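Local structure of magnesium transporter MgtE (Enterococcus faecalis, 2OUX) at residues 148-153 against 174-179; 183-188 against 209-214; 142-147 against 245-250. The protein probably transports magnesium ions across the cell membrane as a homodimer, this chain being its cytosolic part with an N domain and two CBS domains. All blocks are in the same frame, centred on the assembly; numbering follows the deposited sequence.

Contact 1. Residues 148-153 against 174-179; sequences VSIVAN and YYVYVV
Val148 begins the parallel pairing by accepting the backbone N-H of Tyr177, with Tyr177 N 2.9 Å from Val148 O and lying in the carbonyl plane. The same oxygen approaches the edge of the Tyr177 ring, near its plane, where CD2 is the closest ring atom. One step back the strands are splayed, Val148 N standing 4.9 Å from Tyr175 O, and a water spans the gap by accepting from the first and donating to the second. The side chain of Val148 meets Val176 through one branch, CG1 to CG1, and the two cross obliquely.

Ser149 forms a parallel bridge with Tyr177, both side chains on one face of the sheet; its CA lies 3.0 Å from Tyr177 O as a CA-H...O contact. Ile150 is bonded through both its N-H and its carbonyl oxygen: Ile150 N donates to Tyr177 O at 2.8 Å, while Ile150 O receives Val179 N. With chi1 at 58°, its CG1 branch runs across Val176 at about a right angle, and both CG1 and CD1 reach Val176 CG1 at 3.8 Å. Val151 directs its side chain away overall, though CG1 stays 3.8 Å from Val179 O, to which its CA makes a CA-H...O contact. Ala152 ends the contact, its CB 3.9 Å from Val178 CG1.

This is the strand pairing of a beta-alpha-beta unit in the first CBS domain, connected through helix 156-166. Ile150 and Val178 face Ile203 of helix 203-206, whereas Tyr177 faces Ala234, with which it lines a magnesium site. All three direct hydrogen bonds run between backbone atoms and the side chains add mostly apolar contacts, so the pairing is fixed without spending any polar side-chain group across it.

Contact 2. Residues 183-188 against 209-214; sequences NHLVGV and ERVISV
Val211 packs against a strand whose regular alternation is broken at Val186 and Gly187, and no hydrogen bond crosses between the two segments. Val186 and Gly187 both face Val178 on the neighbouring strand, which defines a classic beta bulge. The consequence is visible three residues apart: Leu185 and Val188, which would lie on opposite faces of an unbroken strand, both direct their side chains toward 209-214, while Val186 points away.

Val211 buries the largest share of any residue here, 85 of 267 Å²; its CB and CG2 turn to Val188, its CG1 to the glycine backbone. Val211 CB sits 3.6 Å from Val188 CG1, and Val211 CG2 meets the same methyl at 3.7 Å, the two valines being set at a slant. Val211 CG1, between the backbone N and the carbonyl carbon at chi1 51°, goes instead to Gly187, 4.0 Å from Gly187 N. Leu185 touches through one branch, CD2, which lies 3.9 Å from Ser213 CB and 4.2 Å from Val211 CG2.

The second segment is shaped by an inverse gamma turn centred on Arg210, whose closing bond, Val211 N to Glu209 O, is weak at 3.0 Å. The turn presents Val211 to the strand and sends Arg210 outward, to a salt bridge with Glu38 of the second subunit.

Apolar contact here joins the two CBS domains, since 183-188 belongs to the first and 209-214 to the second. Strand 185-190 is the outer strand of its sheet beside 175-179, Val188 also touching Tyr177. The loop 209-214 leaves helix 203-206 and leads into strand 214-215, while Leu185 and Ser213 together reach Pro236 of strand 234-238.

Contact 3. Residues 142-147 against 245-250; sequences IMTTEF and LGIVTV
Phe147 and Met143, a selenomethionine here, approach Gly246 CA from nearly opposite sides. The Phe147 ring brings its edge to Leu245 O, in plane and 3.6 Å from CE2, while Gly246 CA lies obliquely to the ring at the same 3.6 Å from CE2. The Met143 chain, extended beyond CG, places SE 3.9 Å from Gly246 CA. Its CE then continues to Leu245 CB at 3.8 Å, the two side chains meeting at a slant. With no side chain at Gly246, Thr144 O comes close to the bare CA.

Thr144 and Ile247 lie side by side and point the same way, as partners of an antiparallel hydrogen-bonded pair. Thr144 N donates to Ile247 O at 2.8 Å, tilted 19° from the carbonyl plane; the return bond, Ile247 N to Thr144 O, is in plane. At one end of the pair Phe147 CB touches Ile247 CG2; at the other Val248 CG2 meets Met143 CB at 3.6 Å. A water extends the link by donating to Ile142 O and accepting from Thr249 N.

Thr144 OG1 donates to the syn lone pair of Glu146 OE1 at 2.7 Å and accepts from Asp99 N. It therefore ties the loop to the start of helix 98-107 in the N domain, where Asp99 shares a magnesium site with Asp252. Strand 244-249 is bulged where Leu245 and Gly246 face Val237 of strand 234-238, and it runs on into helix 250-262; the loop 142-147 joins helix 139-142 to strand 149-150, with Met143 against Leu131 of helix 122-131.

Contact 1 is the buried one, contact 3 partly buried and nearest the centre of the chain, contact 2 a surface contact. Contact 1 stays within the first CBS domain, whereas contacts 2 and 3 each join the first domain to the second. Contacts 1 and 2 share a sheet, strands 175-179 and 185-190 being antiparallel neighbours bonded through Val178 with Val186 and Gly187. Contact 3 touches contact 1 where Tyr177 CE2 meets Ile247 CG2 at 3.7 Å, but does not touch contact 2. Their chemistry differs accordingly: parallel backbone bonding, apolar packing at a bulge, and a single antiparallel bridge combined with side-chain packing.

Contact 1. Residues 148-153 against 174-179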
loop_
_atom_site.group_PDB
_atom_site.type_symbol
_atom_site.label_atom_id
_atom_site.label_comp_id
_atom_site.label_asym_id
_atom_site.label_seq_id
_atom_site.Cartn_x
_atom_site.Cartn_y
_atom_site.Cartn_z
ATOM N N VAL A 148 2.676 8.581 -11.392
ATOM C CA VAL A 148 2.279 9.971 -11.561
ATOM C C VAL A 148 3.415 10.928 -11.226
ATOM O O VAL A 148 3.962 10.895 -10.127
ATOM C CB VAL A 148 1.082 10.336 -10.651
ATOM C CG1 VAL A 148 0.660 11.776 -10.902
ATOM C CG2 VAL A 148 -0.067 9.381 -10.898
ATOM N N SER A 149 3.760 11.790 -12.169
ATOM C CA SER A 149 4.810 12.767 -11.924
ATOM C C SER A 149 4.340 14.167 -12.318
ATOM O O SER A 149 3.586 14.335 -13.277
ATOM C CB SER A 149 6.075 12.392 -12.703
ATOM O OG SER A 149 5.778 12.115 -14.056
ATOM N N ILE A 150 4.774 15.165 -11.561
ATOM C CA ILE A 150 4.413 16.553 -11.823
ATOM C C ILE A 150 5.635 17.428 -11.583
ATOM O O ILE A 150 6.660 16.950 -11.092
ATOM C CB ILE A 150 3.299 17.034 -10.872
ATOM C CG1 ILE A 150 3.769 16.880 -9.424
ATOM C CG2 ILE A 150 2.026 16.267 -11.131
ATOM C CD1 ILE A 150 2.895 17.572 -8.401
ATOM N N VAL A 151 5.522 18.706 -11.938
ATOM C CA VAL A 151 6.611 19.654 -11.727
ATOM C C VAL A 151 6.321 20.421 -10.451
ATOM O O VAL A 151 5.162 20.546 -10.042
ATOM C CB VAL A 151 6.738 20.677 -12.878
ATOM C CG1 VAL A 151 7.116 19.970 -14.159
ATOM C CG2 VAL A 151 5.428 21.445 -13.045
ATOM N N ALA A 152 7.379 20.949 -9.844
ATOM C CA ALA A 152 7.282 21.703 -8.601
ATOM C C ALA A 152 6.457 22.995 -8.627
ATOM O O ALA A 152 5.562 23.164 -7.801
ATOM C CB ALA A 152 8.682 22.007 -8.090
ATOM N N ASN A 153 6.762 23.903 -9.558
ATOM C CA ASN A 153 6.070 25.194 -9.646
ATOM C C ASN A 153 4.643 25.094 -10.160
ATOM O O ASN A 153 4.235 25.798 -11.074
ATOM C CB ASN A 153 6.879 26.167 -10.517
ATOM C CG ASN A 153 6.270 27.565 -10.562
ATOM O OD1 ASN A 153 5.612 27.941 -11.538
ATOM N ND2 ASN A 153 6.482 28.340 -9.499
ATOM N N TYR A 174 -1.230 7.169 -5.086
ATOM C CA TYR A 174 -1.065 7.456 -3.668
ATOM C C TYR A 174 0.241 8.135 -3.321
ATOM O O TYR A 174 0.443 8.590 -2.201
ATOM C CB TYR A 174 -1.310 6.188 -2.845
ATOM C CG TYR A 174 -2.768 5.760 -2.974
ATOM C CD1 TYR A 174 -3.770 6.718 -3.134
ATOM C CD2 TYR A 174 -3.136 4.418 -2.987
ATOM C CE1 TYR A 174 -5.109 6.353 -3.316
ATOM C CE2 TYR A 174 -4.474 4.037 -3.166
ATOM C CZ TYR A 174 -5.456 5.016 -3.332
ATOM O OH TYR A 174 -6.772 4.659 -3.530
ATOM N N TYR A 175 1.126 8.206 -4.305
ATOM C CA TYR A 175 2.385 8.915 -4.158
ATOM C C TYR A 175 2.481 9.697 -5.452
ATOM O O TYR A 175 2.211 9.156 -6.525
ATOM C CB TYR A 175 3.583 7.961 -4.044
ATOM C CG TYR A 175 3.821 7.427 -2.656
ATOM C CD1 TYR A 175 3.961 8.295 -1.581
ATOM C CD2 TYR A 175 3.902 6.057 -2.414
ATOM C CE1 TYR A 175 4.175 7.817 -0.299
ATOM C CE2 TYR A 175 4.113 5.567 -1.135
ATOM C CZ TYR A 175 4.246 6.450 -0.083
ATOM O OH TYR A 175 4.445 5.980 1.194
ATOM N N VAL A 176 2.831 10.971 -5.358
ATOM C CA VAL A 176 2.984 11.793 -6.554
ATOM C C VAL A 176 4.434 12.237 -6.591
ATOM O O VAL A 176 4.908 12.909 -5.679
ATOM C CB VAL A 176 2.081 13.034 -6.511
ATOM C CG1 VAL A 176 2.241 13.836 -7.794
ATOM C CG2 VAL A 176 0.629 12.611 -6.329
ATOM N N TYR A 177 5.145 11.853 -7.641
ATOM C CA TYR A 177 6.551 12.219 -7.754
ATOM C C TYR A 177 6.742 13.560 -8.453
ATOM O O TYR A 177 6.009 13.905 -9.378
ATOM C CB TYR A 177 7.293 11.091 -8.468
ATOM C CG TYR A 177 7.099 9.784 -7.734
ATOM C CD1 TYR A 177 7.854 9.485 -6.597
ATOM C CD2 TYR A 177 6.080 8.900 -8.102
ATOM C CE1 TYR A 177 7.596 8.347 -5.836
ATOM C CE2 TYR A 177 5.816 7.754 -7.348
ATOM C CZ TYR A 177 6.573 7.496 -6.215
ATOM O OH TYR A 177 6.261 6.421 -5.429
ATOM N N VAL A 178 7.719 14.329 -7.988
ATOM C CA VAL A 178 7.982 15.632 -8.573
ATOM C C VAL A 178 9.285 15.577 -9.347
ATOM O O VAL A 178 10.300 15.160 -8.812
ATOM C CB VAL A 178 8.086 16.723 -7.482
ATOM C CG1 VAL A 178 8.258 18.100 -8.125
ATOM C CG2 VAL A 178 6.833 16.705 -6.601
ATOM N N VAL A 179 9.248 15.977 -10.612
ATOM C CA VAL A 179 10.449 15.980 -11.443
ATOM C C VAL A 179 10.644 17.357 -12.057
ATOM O O VAL A 179 9.745 18.189 -12.013
ATOM C CB VAL A 179 10.359 14.975 -12.623
ATOM C CG1 VAL A 179 10.305 13.544 -12.111
ATOM C CG2 VAL A 179 9.145 15.292 -13.477
HETATM O O HOH W 1 2.291 7.426 -8.735
#

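Contact 2. Residues 183-188 against 209-214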
loop_
_atom_site.group_PDB
_atom_site.type_symbol
_atom_site.label_atom_id
_atom_site.label_comp_id
_atom_site.label_asym_id
_atom_site.label_seq_id
_atom_site.Cartn_x
_atom_site.Cartn_y
_atom_site.Cartn_z
ATOM N N ASN A 183 13.195 15.441 -16.370
ATOM C CA ASN A 183 12.664 14.251 -15.727
ATOM C C ASN A 183 13.554 13.743 -14.597
ATOM O O ASN A 183 13.653 12.537 -14.355
ATOM C CB ASN A 183 12.448 13.145 -16.754
ATOM C CG ASN A 183 11.630 12.007 -16.200
ATOM O OD1 ASN A 183 10.590 12.229 -15.578
ATOM N ND2 ASN A 183 12.085 10.780 -16.423
ATOM N N HIS A 184 14.215 14.675 -13.924
ATOM C CA HIS A 184 15.061 14.358 -12.781
ATOM C C HIS A 184 14.118 14.275 -11.581
ATOM O O HIS A 184 13.259 15.148 -11.410
ATOM C CB HIS A 184 16.070 15.481 -12.540
ATOM C CG HIS A 184 17.261 15.436 -13.443
ATOM N ND1 HIS A 184 17.960 16.567 -13.809
ATOM C CD2 HIS A 184 17.910 14.393 -14.016
ATOM C CE1 HIS A 184 18.985 16.224 -14.566
ATOM N NE2 HIS A 184 18.979 14.909 -14.708
ATOM N N LEU A 185 14.261 13.226 -10.769
ATOM C CA LEU A 185 13.424 13.058 -9.581
ATOM C C LEU A 185 13.927 14.023 -8.521
ATOM O O LEU A 185 15.033 13.863 -8.004
ATOM C CB LEU A 185 13.518 11.622 -9.063
ATOM C CG LEU A 185 12.757 11.292 -7.770
ATOM C CD1 LEU A 185 11.258 11.588 -7.930
ATOM C CD2 LEU A 185 12.998 9.829 -7.421
ATOM N N VAL A 186 13.120 15.025 -8.192
ATOM C CA VAL A 186 13.534 16.020 -7.206
ATOM C C VAL A 186 12.669 16.115 -5.951
ATOM O O VAL A 186 12.957 16.907 -5.058
ATOM C CB VAL A 186 13.601 17.419 -7.855
ATOM C CG1 VAL A 186 14.603 17.400 -9.012
ATOM C CG2 VAL A 186 12.207 17.838 -8.348
ATOM N N GLY A 187 11.614 15.313 -5.873
ATOM C CA GLY A 187 10.759 15.378 -4.704
ATOM C C GLY A 187 9.587 14.425 -4.755
ATOM O O GLY A 187 9.394 13.701 -5.738
ATOM N N VAL A 188 8.793 14.428 -3.692
ATOM C CA VAL A 188 7.633 13.550 -3.611
ATOM C C VAL A 188 6.626 14.089 -2.603
ATOM O O VAL A 188 6.995 14.825 -1.683
ATOM C CB VAL A 188 8.047 12.127 -3.164
ATOM C CG1 VAL A 188 8.657 12.170 -1.762
ATOM C CG2 VAL A 188 6.842 11.199 -3.177
ATOM N N GLU A 209 11.575 16.951 0.104
ATOM C CA GLU A 209 12.852 16.942 -0.604
ATOM C C GLU A 209 13.598 15.639 -0.400
ATOM O O GLU A 209 14.347 15.218 -1.275
ATOM C CB GLU A 209 13.751 18.085 -0.142
ATOM C CG GLU A 209 13.216 19.470 -0.413
ATOM C CD GLU A 209 14.297 20.528 -0.304
ATOM O OE1 GLU A 209 15.036 20.530 0.706
ATOM O OE2 GLU A 209 14.404 21.355 -1.233
ATOM N N ARG A 210 13.411 15.006 0.753
ATOM C CA ARG A 210 14.095 13.747 1.045
ATOM C C ARG A 210 13.368 12.525 0.479
ATOM O O ARG A 210 12.967 11.624 1.215
ATOM C CB ARG A 210 14.286 13.584 2.554
ATOM C CG ARG A 210 15.214 14.613 3.171
ATOM C CD ARG A 210 15.345 14.387 4.666
ATOM N NE ARG A 210 16.009 13.119 4.967
ATOM C CZ ARG A 210 17.316 12.908 4.837
ATOM N NH1 ARG A 210 18.107 13.886 4.414
ATOM N NH2 ARG A 210 17.837 11.722 5.136
ATOM N N VAL A 211 13.202 12.498 -0.838
ATOM C CA VAL A 211 12.534 11.380 -1.482
ATOM C C VAL A 211 13.475 10.184 -1.569
ATOM O O VAL A 211 14.618 10.306 -2.000
ATOM C CB VAL A 211 12.028 11.765 -2.892
ATOM C CG1 VAL A 211 13.154 12.392 -3.703
ATOM C CG2 VAL A 211 11.469 10.545 -3.589
ATOM N N ILE A 212 12.981 9.037 -1.122
ATOM C CA ILE A 212 13.730 7.788 -1.121
ATOM C C ILE A 212 13.475 7.070 -2.445
ATOM O O ILE A 212 12.331 6.965 -2.893
ATOM C CB ILE A 212 13.270 6.857 0.037
ATOM C CG1 ILE A 212 13.509 7.537 1.393
ATOM C CG2 ILE A 212 14.002 5.531 -0.024
ATOM C CD1 ILE A 212 12.465 8.604 1.726
ATOM N N SER A 213 14.543 6.580 -3.065
ATOM C CA SER A 213 14.430 5.867 -4.327
ATOM C C SER A 213 15.516 4.809 -4.407
ATOM O O SER A 213 16.416 4.773 -3.567
ATOM C CB SER A 213 14.566 6.830 -5.512
ATOM O OG SER A 213 15.856 7.416 -5.557
ATOM N N VAL A 214 15.414 3.953 -5.420
ATOM C CA VAL A 214 16.374 2.883 -5.649
ATOM C C VAL A 214 16.882 3.009 -7.079
ATOM O O VAL A 214 16.251 3.675 -7.909
ATOM C CB VAL A 214 15.716 1.495 -5.461
ATOM C CG1 VAL A 214 15.189 1.363 -4.043
ATOM C CG2 VAL A 214 14.573 1.312 -6.464
#

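Contact 3. Residues 142-147 against 245-250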
loop_
_atom_site.group_PDB
_atom_site.type_symbol
_atom_site.label_atom_id
_atom_site.label_comp_id
_atom_site.label_asym_id
_atom_site.label_seq_id
_atom_site.Cartn_x
_atom_site.Cartn_y
_atom_site.Cartn_z
ATOM N N ILE A 142 11.372 -5.594 -12.033
ATOM C CA ILE A 142 10.127 -5.720 -11.280
ATOM C C ILE A 142 9.369 -4.404 -11.142
ATOM O O ILE A 142 8.330 -4.351 -10.496
ATOM C CB ILE A 142 10.371 -6.291 -9.870
ATOM C CG1 ILE A 142 11.345 -5.400 -9.109
ATOM C CG2 ILE A 142 10.902 -7.729 -9.975
ATOM C CD1 ILE A 142 11.424 -5.728 -7.635
HETATM N N MSE A 143 9.885 -3.346 -11.757
HETATM C CA MSE A 143 9.232 -2.044 -11.694
HETATM C C MSE A 143 8.236 -1.902 -12.837
HETATM O O MSE A 143 8.172 -2.745 -13.732
HETATM C CB MSE A 143 10.257 -0.922 -11.811
HETATM C CG MSE A 143 10.831 -0.775 -13.210
HETATM SE SE MSE A 143 12.025 0.737 -13.366
HETATM C CE MSE A 143 11.977 0.961 -15.292
ATOM N N THR A 144 7.459 -0.829 -12.811
ATOM C CA THR A 144 6.507 -0.583 -13.882
ATOM C C THR A 144 6.482 0.913 -14.157
ATOM O O THR A 144 6.856 1.721 -13.305
ATOM C CB THR A 144 5.106 -1.132 -13.548
ATOM O OG1 THR A 144 4.387 -1.320 -14.769
ATOM C CG2 THR A 144 4.339 -0.179 -12.632
ATOM N N THR A 145 6.036 1.275 -15.350
ATOM C CA THR A 145 6.054 2.662 -15.794
ATOM C C THR A 145 4.868 3.578 -15.515
ATOM O O THR A 145 4.975 4.790 -15.673
ATOM C CB THR A 145 6.294 2.693 -17.307
ATOM O OG1 THR A 145 5.262 1.934 -17.959
ATOM C CG2 THR A 145 7.654 2.078 -17.644
ATOM N N GLU A 146 3.737 3.023 -15.108
ATOM C CA GLU A 146 2.570 3.861 -14.895
ATOM C C GLU A 146 2.501 4.568 -13.542
ATOM O O GLU A 146 1.713 4.196 -12.680
ATOM C CB GLU A 146 1.316 3.029 -15.146
ATOM C CG GLU A 146 1.312 2.360 -16.533
ATOM C CD GLU A 146 2.164 1.084 -16.582
ATOM O OE1 GLU A 146 2.650 0.647 -15.521
ATOM O OE2 GLU A 146 2.333 0.506 -17.678
ATOM N N PHE A 147 3.330 5.596 -13.380
ATOM C CA PHE A 147 3.390 6.382 -12.146
ATOM C C PHE A 147 2.979 7.827 -12.442
ATOM O O PHE A 147 2.952 8.253 -13.600
ATOM C CB PHE A 147 4.814 6.368 -11.570
ATOM C CG PHE A 147 5.864 6.901 -12.523
ATOM C CD1 PHE A 147 5.963 8.265 -12.785
ATOM C CD2 PHE A 147 6.722 6.031 -13.196
ATOM C CE1 PHE A 147 6.893 8.756 -13.704
ATOM C CE2 PHE A 147 7.657 6.512 -14.118
ATOM C CZ PHE A 147 7.741 7.880 -14.373
ATOM N N LEU A 245 12.519 6.442 -13.707
ATOM C CA LEU A 245 12.192 5.418 -14.692
ATOM C C LEU A 245 10.921 4.645 -14.400
ATOM O O LEU A 245 10.195 4.263 -15.319
ATOM C CB LEU A 245 13.359 4.434 -14.840
ATOM C CG LEU A 245 14.623 5.018 -15.488
ATOM C CD1 LEU A 245 15.721 3.950 -15.574
ATOM C CD2 LEU A 245 14.281 5.552 -16.871
ATOM N N GLY A 246 10.657 4.394 -13.125
ATOM C CA GLY A 246 9.463 3.655 -12.775
ATOM C C GLY A 246 9.289 3.503 -11.278
ATOM O O GLY A 246 9.965 4.165 -10.483
ATOM N N ILE A 247 8.367 2.630 -10.894
ATOM C CA ILE A 247 8.100 2.375 -9.493
ATOM C C ILE A 247 7.935 0.891 -9.263
ATOM O O ILE A 247 7.523 0.156 -10.158
ATOM C CB ILE A 247 6.796 3.051 -9.021
ATOM C CG1 ILE A 247 5.652 2.670 -9.968
ATOM C CG2 ILE A 247 6.989 4.564 -8.927
ATOM C CD1 ILE A 247 4.280 3.054 -9.453
ATOM N N VAL A 248 8.253 0.469 -8.049
ATOM C CA VAL A 248 8.113 -0.918 -7.642
ATOM C C VAL A 248 7.078 -0.854 -6.524
ATOM O O VAL A 248 7.264 -0.134 -5.548
ATOM C CB VAL A 248 9.450 -1.474 -7.114
ATOM C CG1 VAL A 248 9.237 -2.787 -6.436
ATOM C CG2 VAL A 248 10.423 -1.640 -8.257
ATOM N N THR A 249 5.996 -1.611 -6.675
ATOM C CA THR A 249 4.906 -1.612 -5.712
ATOM C C THR A 249 4.972 -2.720 -4.672
ATOM O O THR A 249 5.508 -3.789 -4.930
ATOM C CB THR A 249 3.564 -1.677 -6.456
ATOM O OG1 THR A 249 3.541 -2.833 -7.305
ATOM C CG2 THR A 249 3.396 -0.441 -7.316
ATOM N N VAL A 250 4.398 -2.464 -3.498
ATOM C CA VAL A 250 4.439 -3.436 -2.418
ATOM C C VAL A 250 3.826 -4.793 -2.749
ATOM O O VAL A 250 4.263 -5.812 -2.224
ATOM C CB VAL A 250 3.767 -2.895 -1.127
ATOM C CG1 VAL A 250 2.249 -2.779 -1.305
ATOM C CG2 VAL A 250 4.095 -3.797 0.035
HETATM O O HOH W 2 5.983 -3.357 -9.176
#